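Local coordinates for protein TP_0956 (Treponema pallidum subsp. pallidum, PDB 3U64), which probably serves as the T-component of a TRAP transporter, a lipoprotein with a tetratricopeptide-repeat-type helical fold suited to binding partner proteins, at residues Val84-Pro87 with Ala88-Pro92; Ala98-Glu101 with Ala102-Arg105; Ser104-Arg107 with Lys108-Arg112; Tyr156-Gly159 with Thr160-Ala164. All blocks are in the same frame, centred on the assembly; numbering follows the deposited sequence.

All four contacts are local, each along one helix or, in contact 1, where a helix gives way to a loop, yet they show how three neighbouring helices meet. Contact 1 ends helix 66-89, whereas contacts 2 and 3 follow each other along helix 96-124 and share Ser-104 and Arg-105; contact 4 belongs to helix 152-166. Between contacts 1 and 2, centres 9 Å apart, Ala-88 CB lies 3.6 Å from Ala-102 CB. Gln-85 OE1 and Tyr-110 OH, 2.9 Å apart, link contacts 1 and 3 beside a bound sulfate, probably from the crystallisation liquor. Contact 3 leans on contact 4, Tyr-110 CB lying 3.5 Å from Gly-161 O; contacts 1 and 4, centres 20 Å apart, do not touch.

Contact 1: Val84-Pro87 with Ala88-Pro92; sequences VQTP and AQYLP
Tyr-90 folds back over Thr-86 where helix 66-89 runs out, a helix C-terminus in the all-helical, tetratricopeptide-repeat-type fold of this protein. Its side chain can be followed outward. CB lies near Pro-87 O; CG then turns beside the backbone N (chi1 -58°), which swings the ring back along the helix. One ring face rests on Thr-86 O, which sits 3.7 Å from the plane of the Tyr-90 ring, beneath its centre. Farther out, CE2 and CZ meet the methyl of Thr-86, and at the tip Tyr-90 OH is 3.7 Å from Thr-86 CG2. The threonine offers this methyl because its OG1 points back to a hydrogen bond with Asn-81 O. The tyrosine also touches helix 278-293, where its ring meets that of Trp-290.

The backbone beneath is changing character. Pro-87 has no N-H to give to the preceding turn, and the helix kinks there. Gln-89 N still bonds to Gln-85 O at 3.1 Å, in the carbonyl plane, but Tyr-90 N is bonded chiefly to Pro-87 O, also at 3.1 Å and three residues back, and only weakly to Thr-86 O. This donor stands well above the Pro-87 carbonyl plane, 69° out of it, and so not on a lone pair. The extended Gln-85 chain crosses that of Gln-89 at a slant, their amide planes 25° apart, while Gln-85 OE1 is hydrogen-bonded to Tyr-110 OH on helix 96-124. One residue before Gln-89, Ala-88 N makes only a weak bond to Val-84 O, 3.4 Å long.

Contact 2: Ala98-Glu101 with Ala102-Arg105; sequences AQNE and AYSR
Gln-99 and Tyr-103 lie side by side and point the same way, the amide plane of the glutamine turned only 24° from the plane of the ring. With CG set opposite the backbone N (chi1 -168°), the Gln-99 chain runs out extended beneath the aromatic face. The approach is a CH-pi contact: Gln-99 CG is 4.0 Å from the centroid of the Tyr-103 ring and 28° off its normal. Beyond it, Gln-99 CD passes 3.6 Å from Tyr-103 CE2, so the glutamine follows the outer half of the ring. The inner half lies over a backbone atom, Gln-99 O, which is 3.4 Å from Tyr-103 CG. That same carbonyl accepts Tyr-103 N at 2.7 Å, a nearly straight bond.

The two residues are four apart, on one flank of helix 96-124 in a tetratricopeptide-repeat-type fold. Tyr-103 and Ala-102 also face helix 66-89, where both touch Ala-88.

On another flank Ser-104 is turned inward onto its own helix. Its OG donates to Asn-100 O at 2.8 Å, while Ser-104 N reaches Asn-100 O at 3.0 Å, the two donors arriving from opposite faces of the carbonyl plane. The hydroxyl is thereby tied to the main chain. Arg-105 behaves otherwise: its CB rests 3.4 Å from Glu-101 O, but the extended chain leads away from this turn, and its NE forms a salt bridge with Asp-40 of the second subunit.

Contact 3: Ser104-Arg107 with Lys108-Arg112; sequences SRAR and KLYLR
Ala-106 and Tyr-110 make the tight side of this helical turn, part of helix 96-124 in the tetratricopeptide-repeat-type fold. Ala-106 CB meets Tyr-110 CE2 at 4.2 Å, and the carbonyl oxygen of Ala-106 comes closer still, 3.3 Å from Tyr-110 CD2. That oxygen also accepts Tyr-110 N at 2.8 Å, the angle at the hydrogen being 167°. Both side chains are buried: Ala-106 touches Val-84 of helix 66-89, and Tyr-110 fits between that helix and helix 152-166, its OH hydrogen-bonded to Gln-85.

The other flank is looser and more polar. Arg-107 bends at chi3 (142°), which turns its guanidinium toward the next turn, one face over a methyl of Leu-111; Arg-107 NH2 is 3.8 Å from Leu-111 CD1. Lys-108 lies on the exposed side. Its methylene chain passes the same guanidinium, with Lys-108 CG 3.8 Å from Arg-107 NH1, before a bend at the last torsion turns the ammonium toward the preceding turn. Arg-107 NE has a weak hydrogen bond to Thr-169 OG1, and Arg-107 NH1 stands 4.7 Å from Lys-108 NZ, two like charges not in contact.

Contact 4: Tyr156-Gly159 with Thr160-Ala164; sequences YWVG and TGYVA
Thr-160 satisfies its hydroxyl on its own helix by donating to Tyr-156 O, with OG1 2.7 Å from that oxygen. The carbonyl is gripped twice, because Thr-160 N reaches Tyr-156 O at 2.9 Å from the opposite face of its plane. The threonine takes this pose with OG1 beside its backbone N (chi1 -63°), which also sets the oxygen over one face of the Tyr-156 ring, 3.5 Å above the plane and offset toward the rim.

The remaining acceptors of the turn each receive a backbone donor four residues on. Gly-161 N bonds to Trp-157 O at 2.8 Å, Tyr-162 N to Val-158 O at 3.1 Å, and Val-163 N to Gly-159 O at 3.0 Å. Alongside them, Val-158 CG1 meets the edge of the Tyr-162 ring in its plane, 3.8 Å from CE1.

This is a regular turn of helix 152-166, packed among neighbouring helices of the tetratricopeptide-repeat-type fold; Thr-160 faces Leu-186 and Val-204. With its proton given to the main chain, the hydroxyl probably needs no acceptor among these apolar neighbours.

Contact 1: Val84-Pro87 with Ala88-Pro92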
loop_
_atom_site.group_PDB
_atom_site.type_symbol
_atom_site.label_atom_id
_atom_site.label_comp_id
_atom_site.label_asym_id
_atom_site.label_seq_id
_atom_site.Cartn_x
_atom_site.Cartn_y
_atom_site.Cartn_z
ATOM N N VAL A 84 -6.713 8.068 -8.785
ATOM C CA VAL A 84 -7.163 9.214 -8.004
ATOM C C VAL A 84 -8.465 9.790 -8.572
ATOM O O VAL A 84 -9.505 9.775 -7.902
ATOM C CB VAL A 84 -6.102 10.306 -7.923
ATOM C CG1 VAL A 84 -6.613 11.476 -7.091
ATOM C CG2 VAL A 84 -4.809 9.739 -7.336
ATOM N N GLN A 85 -8.401 10.270 -9.812
ATOM C CA GLN A 85 -9.537 10.911 -10.438
ATOM C C GLN A 85 -10.701 9.959 -10.636
ATOM O O GLN A 85 -11.837 10.272 -10.304
ATOM C CB GLN A 85 -9.175 11.503 -11.799
ATOM C CG GLN A 85 -10.418 12.136 -12.479
ATOM C CD GLN A 85 -10.138 12.780 -13.833
ATOM O OE1 GLN A 85 -9.037 13.298 -14.099
ATOM N NE2 GLN A 85 -11.150 12.758 -14.700
ATOM N N THR A 86 -10.410 8.807 -11.213
ATOM C CA THR A 86 -11.453 7.875 -11.600
ATOM C C THR A 86 -12.284 7.397 -10.396
ATOM O O THR A 86 -13.505 7.521 -10.416
ATOM C CB THR A 86 -10.866 6.729 -12.445
ATOM O OG1 THR A 86 -10.628 7.205 -13.778
ATOM C CG2 THR A 86 -11.813 5.550 -12.501
ATOM N N PRO A 87 -11.635 6.890 -9.326
ATOM C CA PRO A 87 -12.402 6.509 -8.121
ATOM C C PRO A 87 -13.245 7.662 -7.528
ATOM O O PRO A 87 -14.343 7.427 -7.017
ATOM C CB PRO A 87 -11.310 6.109 -7.115
ATOM C CG PRO A 87 -10.123 5.742 -7.966
ATOM C CD PRO A 87 -10.185 6.670 -9.153
ATOM N N ALA A 88 -12.718 8.883 -7.566
ATOM C CA ALA A 88 -13.471 10.045 -7.121
ATOM C C ALA A 88 -14.770 10.169 -7.917
ATOM O O ALA A 88 -15.811 10.547 -7.373
ATOM C CB ALA A 88 -12.642 11.307 -7.284
ATOM N N GLN A 89 -14.702 9.854 -9.207
ATOM C CA GLN A 89 -15.851 10.008 -10.086
ATOM C C GLN A 89 -16.963 9.035 -9.730
ATOM O O GLN A 89 -18.130 9.284 -10.022
ATOM C CB GLN A 89 -15.447 9.792 -11.527
ATOM C CG GLN A 89 -14.496 10.825 -12.059
ATOM C CD GLN A 89 -14.560 10.906 -13.565
ATOM O OE1 GLN A 89 -15.648 10.875 -14.148
ATOM N NE2 GLN A 89 -13.400 10.991 -14.210
ATOM N N TYR A 90 -16.600 7.927 -9.094
ATOM C CA TYR A 90 -17.596 6.916 -8.764
ATOM C C TYR A 90 -18.174 7.139 -7.369
ATOM O O TYR A 90 -18.935 6.320 -6.869
ATOM C CB TYR A 90 -17.016 5.500 -8.908
ATOM C CG TYR A 90 -16.467 5.168 -10.290
ATOM C CD1 TYR A 90 -16.845 5.891 -11.416
ATOM C CD2 TYR A 90 -15.562 4.134 -10.461
ATOM C CE1 TYR A 90 -16.334 5.587 -12.682
ATOM C CE2 TYR A 90 -15.051 3.820 -11.712
ATOM C CZ TYR A 90 -15.435 4.546 -12.824
ATOM O OH TYR A 90 -14.911 4.223 -14.075
ATOM N N LEU A 91 -17.807 8.251 -6.740
ATOM C CA LEU A 91 -18.371 8.616 -5.447
ATOM C C LEU A 91 -19.802 9.133 -5.613
ATOM O O LEU A 91 -20.180 9.611 -6.694
ATOM C CB LEU A 91 -17.529 9.688 -4.758
ATOM C CG LEU A 91 -16.109 9.411 -4.266
ATOM C CD1 LEU A 91 -15.517 10.734 -3.813
ATOM C CD2 LEU A 91 -16.063 8.394 -3.124
ATOM N N PRO A 92 -20.603 9.035 -4.534
ATOM C CA PRO A 92 -21.990 9.520 -4.466
ATOM C C PRO A 92 -22.091 11.045 -4.338
ATOM O O PRO A 92 -21.216 11.673 -3.741
ATOM C CB PRO A 92 -22.533 8.869 -3.181
ATOM C CG PRO A 92 -21.540 7.830 -2.790
ATOM C CD PRO A 92 -20.224 8.303 -3.314
#

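Contact 2: Ala98-Glu101 with Ala102-Arg105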
loop_
_atom_site.group_PDB
_atom_site.type_symbol
_atom_site.label_atom_id
_atom_site.label_comp_id
_atom_site.label_asym_id
_atom_site.label_seq_id
_atom_site.Cartn_x
_atom_site.Cartn_y
_atom_site.Cartn_z
ATOM N N ALA A 98 -15.246 15.185 -0.421
ATOM C CA ALA A 98 -14.175 14.236 -0.688
ATOM C C ALA A 98 -13.879 14.159 -2.192
ATOM O O ALA A 98 -12.731 13.942 -2.603
ATOM C CB ALA A 98 -14.533 12.870 -0.150
ATOM N N GLN A 99 -14.909 14.345 -3.014
ATOM C CA GLN A 99 -14.713 14.333 -4.458
ATOM C C GLN A 99 -13.838 15.506 -4.916
ATOM O O GLN A 99 -12.862 15.330 -5.652
ATOM C CB GLN A 99 -16.047 14.349 -5.205
ATOM C CG GLN A 99 -15.873 14.054 -6.681
ATOM C CD GLN A 99 -17.141 14.248 -7.479
ATOM O OE1 GLN A 99 -17.716 13.284 -7.987
ATOM N NE2 GLN A 99 -17.576 15.502 -7.614
ATOM N N ASN A 100 -14.205 16.698 -4.467
ATOM C CA ASN A 100 -13.482 17.908 -4.801
ATOM C C ASN A 100 -12.049 17.869 -4.332
ATOM O O ASN A 100 -11.146 18.310 -5.039
ATOM C CB ASN A 100 -14.208 19.123 -4.227
ATOM C CG ASN A 100 -15.450 19.453 -5.011
ATOM O OD1 ASN A 100 -15.519 19.189 -6.213
ATOM N ND2 ASN A 100 -16.453 19.994 -4.339
ATOM N N GLU A 101 -11.837 17.306 -3.148
ATOM C CA GLU A 101 -10.491 17.157 -2.629
ATOM C C GLU A 101 -9.684 16.140 -3.441
ATOM O O GLU A 101 -8.494 16.320 -3.656
ATOM C CB GLU A 101 -10.528 16.735 -1.168
ATOM C CG GLU A 101 -9.152 16.602 -0.563
ATOM C CD GLU A 101 -9.201 16.358 0.927
ATOM O OE1 GLU A 101 -10.234 16.691 1.555
ATOM O OE2 GLU A 101 -8.206 15.828 1.466
ATOM N N ALA A 102 -10.328 15.062 -3.874
ATOM C CA ALA A 102 -9.649 14.080 -4.718
ATOM C C ALA A 102 -9.362 14.669 -6.099
ATOM O O ALA A 102 -8.298 14.432 -6.663
ATOM C CB ALA A 102 -10.461 12.815 -4.840
ATOM N N TYR A 103 -10.301 15.442 -6.647
ATOM C CA TYR A 103 -10.019 16.141 -7.898
ATOM C C TYR A 103 -8.829 17.101 -7.785
ATOM O O TYR A 103 -8.047 17.193 -8.717
ATOM C CB TYR A 103 -11.250 16.894 -8.414
ATOM C CG TYR A 103 -12.319 15.988 -8.974
ATOM C CD1 TYR A 103 -12.014 14.686 -9.370
ATOM C CD2 TYR A 103 -13.634 16.428 -9.105
ATOM C CE1 TYR A 103 -12.986 13.846 -9.894
ATOM C CE2 TYR A 103 -14.624 15.592 -9.628
ATOM C CZ TYR A 103 -14.288 14.302 -10.019
ATOM O OH TYR A 103 -15.252 13.470 -10.531
ATOM N N SER A 104 -8.702 17.818 -6.661
ATOM C CA SER A 104 -7.598 18.760 -6.472
ATOM C C SER A 104 -6.298 17.994 -6.342
ATOM O O SER A 104 -5.252 18.427 -6.838
ATOM C CB SER A 104 -7.810 19.631 -5.231
ATOM O OG SER A 104 -9.085 20.233 -5.292
ATOM N N ARG A 105 -6.377 16.842 -5.683
ATOM C CA ARG A 105 -5.237 15.945 -5.573
ATOM C C ARG A 105 -4.787 15.426 -6.954
ATOM O O ARG A 105 -3.597 15.420 -7.263
ATOM C CB ARG A 105 -5.572 14.782 -4.633
ATOM C CG ARG A 105 -4.378 13.899 -4.275
ATOM C CD ARG A 105 -4.757 12.682 -3.398
ATOM N NE ARG A 105 -3.659 11.719 -3.389
ATOM C CZ ARG A 105 -3.791 10.399 -3.428
ATOM N NH1 ARG A 105 -4.992 9.838 -3.461
ATOM N NH2 ARG A 105 -2.705 9.647 -3.440
#

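Contact 3: Ser104-Arg107 with Lys108-Arg112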
loop_
_atom_site.group_PDB
_atom_site.type_symbol
_atom_site.label_atom_id
_atom_site.label_comp_id
_atom_site.label_asym_id
_atom_site.label_seq_id
_atom_site.Cartn_x
_atom_site.Cartn_y
_atom_site.Cartn_z
ATOM N N SER A 104 -8.702 17.818 -6.661
ATOM C CA SER A 104 -7.598 18.760 -6.472
ATOM C C SER A 104 -6.298 17.994 -6.342
ATOM O O SER A 104 -5.252 18.427 -6.838
ATOM C CB SER A 104 -7.810 19.631 -5.231
ATOM O OG SER A 104 -9.085 20.233 -5.292
ATOM N N ARG A 105 -6.377 16.842 -5.683
ATOM C CA ARG A 105 -5.237 15.945 -5.573
ATOM C C ARG A 105 -4.787 15.426 -6.954
ATOM O O ARG A 105 -3.597 15.420 -7.263
ATOM C CB ARG A 105 -5.572 14.782 -4.633
ATOM C CG ARG A 105 -4.378 13.899 -4.275
ATOM C CD ARG A 105 -4.757 12.682 -3.398
ATOM N NE ARG A 105 -3.659 11.719 -3.389
ATOM C CZ ARG A 105 -3.791 10.399 -3.428
ATOM N NH1 ARG A 105 -4.992 9.838 -3.461
ATOM N NH2 ARG A 105 -2.705 9.647 -3.440
ATOM N N ALA A 106 -5.729 14.978 -7.777
ATOM C CA ALA A 106 -5.398 14.503 -9.131
ATOM C C ALA A 106 -4.774 15.629 -9.951
ATOM O O ALA A 106 -3.791 15.435 -10.655
ATOM C CB ALA A 106 -6.636 14.004 -9.831
ATOM N N ARG A 107 -5.369 16.808 -9.857
ATOM C CA ARG A 107 -4.876 17.975 -10.566
ATOM C C ARG A 107 -3.393 18.231 -10.261
ATOM O O ARG A 107 -2.588 18.417 -11.182
ATOM C CB ARG A 107 -5.732 19.193 -10.214
ATOM C CG ARG A 107 -5.435 20.421 -11.037
ATOM C CD ARG A 107 -6.077 21.652 -10.424
ATOM N NE ARG A 107 -5.194 22.805 -10.568
ATOM C CZ ARG A 107 -4.225 23.115 -9.708
ATOM N NH1 ARG A 107 -4.022 22.358 -8.630
ATOM N NH2 ARG A 107 -3.462 24.186 -9.920
ATOM N N LYS A 108 -3.025 18.199 -8.977
ATOM C CA LYS A 108 -1.633 18.414 -8.576
ATOM C C LYS A 108 -0.706 17.315 -9.082
ATOM O O LYS A 108 0.425 17.581 -9.467
ATOM C CB LYS A 108 -1.506 18.560 -7.052
ATOM C CG LYS A 108 -2.127 19.854 -6.509
ATOM C CD LYS A 108 -1.895 19.999 -5.011
ATOM C CE LYS A 108 -2.636 21.195 -4.435
ATOM N NZ LYS A 108 -4.074 20.886 -4.178
ATOM N N LEU A 109 -1.193 16.082 -9.076
ATOM C CA LEU A 109 -0.432 14.955 -9.609
ATOM C C LEU A 109 -0.255 15.037 -11.139
ATOM O O LEU A 109 0.826 14.743 -11.656
ATOM C CB LEU A 109 -1.070 13.623 -9.191
ATOM C CG LEU A 109 -0.945 13.242 -7.705
ATOM C CD1 LEU A 109 -1.437 11.838 -7.463
ATOM C CD2 LEU A 109 0.476 13.359 -7.159
ATOM N N TYR A 110 -1.300 15.429 -11.866
ATOM C CA TYR A 110 -1.144 15.650 -13.304
ATOM C C TYR A 110 -0.011 16.648 -13.562
ATOM O O TYR A 110 0.855 16.433 -14.418
ATOM C CB TYR A 110 -2.441 16.172 -13.919
ATOM C CG TYR A 110 -3.505 15.109 -14.089
ATOM C CD1 TYR A 110 -3.177 13.835 -14.558
ATOM C CD2 TYR A 110 -4.841 15.374 -13.776
ATOM C CE1 TYR A 110 -4.153 12.860 -14.717
ATOM C CE2 TYR A 110 -5.824 14.399 -13.934
ATOM C CZ TYR A 110 -5.474 13.149 -14.408
ATOM O OH TYR A 110 -6.425 12.180 -14.567
ATOM N N LEU A 111 -0.007 17.728 -12.789
ATOM C CA LEU A 111 0.923 18.802 -13.026
ATOM C C LEU A 111 2.331 18.385 -12.646
ATOM O O LEU A 111 3.289 18.773 -13.314
ATOM C CB LEU A 111 0.514 20.048 -12.259
ATOM C CG LEU A 111 -0.731 20.789 -12.740
ATOM C CD1 LEU A 111 -1.118 21.837 -11.706
ATOM C CD2 LEU A 111 -0.493 21.452 -14.069
ATOM N N ARG A 112 2.468 17.598 -11.580
ATOM C CA ARG A 112 3.791 17.105 -11.191
ATOM C C ARG A 112 4.293 16.184 -12.295
ATOM O O ARG A 112 5.458 16.250 -12.686
ATOM C CB ARG A 112 3.745 16.366 -9.844
ATOM C CG ARG A 112 5.093 15.783 -9.376
ATOM C CD ARG A 112 4.927 14.785 -8.225
ATOM N NE ARG A 112 4.295 15.408 -7.062
ATOM C CZ ARG A 112 4.089 14.806 -5.893
ATOM N NH1 ARG A 112 4.466 13.553 -5.702
ATOM N NH2 ARG A 112 3.502 15.462 -4.908
#

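Contact 4: Tyr156-Gly159 with Thr160-Ala164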
loop_
_atom_site.group_PDB
_atom_site.type_symbol
_atom_site.label_atom_id
_atom_site.label_comp_id
_atom_site.label_asym_id
_atom_site.label_seq_id
_atom_site.Cartn_x
_atom_site.Cartn_y
_atom_site.Cartn_z
ATOM N N TYR A 156 3.654 14.355 -26.025
ATOM C CA TYR A 156 2.355 13.750 -25.778
ATOM C C TYR A 156 2.035 13.751 -24.289
ATOM O O TYR A 156 0.937 14.123 -23.900
ATOM C CB TYR A 156 2.301 12.316 -26.332
ATOM C CG TYR A 156 1.104 11.514 -25.815
ATOM C CD1 TYR A 156 -0.185 11.786 -26.254
ATOM C CD2 TYR A 156 1.268 10.495 -24.882
ATOM C CE1 TYR A 156 -1.276 11.080 -25.778
ATOM C CE2 TYR A 156 0.176 9.776 -24.396
ATOM C CZ TYR A 156 -1.095 10.078 -24.844
ATOM O OH TYR A 156 -2.191 9.377 -24.374
ATOM N N TRP A 157 2.997 13.330 -23.466
ATOM C CA TRP A 157 2.765 13.187 -22.035
ATOM C C TRP A 157 2.657 14.536 -21.317
ATOM O O TRP A 157 1.762 14.730 -20.500
ATOM C CB TRP A 157 3.790 12.230 -21.393
ATOM C CG TRP A 157 3.373 10.794 -21.658
ATOM C CD1 TRP A 157 3.953 9.910 -22.520
ATOM C CD2 TRP A 157 2.228 10.121 -21.101
ATOM N NE1 TRP A 157 3.264 8.718 -22.505
ATOM C CE2 TRP A 157 2.192 8.828 -21.663
ATOM C CE3 TRP A 157 1.244 10.487 -20.174
ATOM C CZ2 TRP A 157 1.212 7.886 -21.314
ATOM C CZ3 TRP A 157 0.255 9.550 -19.841
ATOM C CH2 TRP A 157 0.251 8.267 -20.414
ATOM N N VAL A 158 3.529 15.478 -21.675
ATOM C CA VAL A 158 3.477 16.832 -21.127
ATOM C C VAL A 158 2.144 17.487 -21.476
ATOM O O VAL A 158 1.434 17.978 -20.592
ATOM C CB VAL A 158 4.647 17.718 -21.651
ATOM C CG1 VAL A 158 4.451 19.147 -21.227
ATOM C CG2 VAL A 158 5.979 17.198 -21.135
ATOM N N GLY A 159 1.795 17.472 -22.762
ATOM C CA GLY A 159 0.545 18.062 -23.209
ATOM C C GLY A 159 -0.644 17.402 -22.518
ATOM O O GLY A 159 -1.595 18.076 -22.087
ATOM N N THR A 160 -0.604 16.076 -22.416
ATOM C CA THR A 160 -1.715 15.350 -21.779
ATOM C C THR A 160 -1.844 15.715 -20.305
ATOM O O THR A 160 -2.946 15.927 -19.821
ATOM C CB THR A 160 -1.543 13.850 -21.914
ATOM O OG1 THR A 160 -1.572 13.501 -23.307
ATOM C CG2 THR A 160 -2.637 13.078 -21.150
ATOM N N GLY A 161 -0.711 15.787 -19.599
ATOM C CA GLY A 161 -0.712 16.140 -18.189
ATOM C C GLY A 161 -1.374 17.484 -17.951
ATOM O O GLY A 161 -2.217 17.638 -17.062
ATOM N N TYR A 162 -1.012 18.464 -18.767
ATOM C CA TYR A 162 -1.564 19.806 -18.607
ATOM C C TYR A 162 -3.060 19.875 -18.964
ATOM O O TYR A 162 -3.841 20.491 -18.241
ATOM C CB TYR A 162 -0.740 20.845 -19.383
ATOM C CG TYR A 162 0.521 21.295 -18.660
ATOM C CD1 TYR A 162 1.780 20.897 -19.098
ATOM C CD2 TYR A 162 0.451 22.106 -17.534
ATOM C CE1 TYR A 162 2.938 21.296 -18.440
ATOM C CE2 TYR A 162 1.607 22.531 -16.876
ATOM C CZ TYR A 162 2.846 22.118 -17.329
ATOM O OH TYR A 162 4.002 22.524 -16.674
ATOM N N VAL A 163 -3.450 19.230 -20.060
ATOM C CA VAL A 163 -4.856 19.142 -20.435
ATOM C C VAL A 163 -5.693 18.400 -19.385
ATOM O O VAL A 163 -6.837 18.773 -19.124
ATOM C CB VAL A 163 -5.023 18.446 -21.807
ATOM C CG1 VAL A 163 -6.430 17.954 -21.983
ATOM C CG2 VAL A 163 -4.635 19.403 -22.936
ATOM N N ALA A 164 -5.131 17.346 -18.786
ATOM C CA ALA A 164 -5.857 16.616 -17.753
ATOM C C ALA A 164 -5.986 17.499 -16.499
ATOM O O ALA A 164 -7.019 17.463 -15.813
ATOM C CB ALA A 164 -5.190 15.270 -17.429
#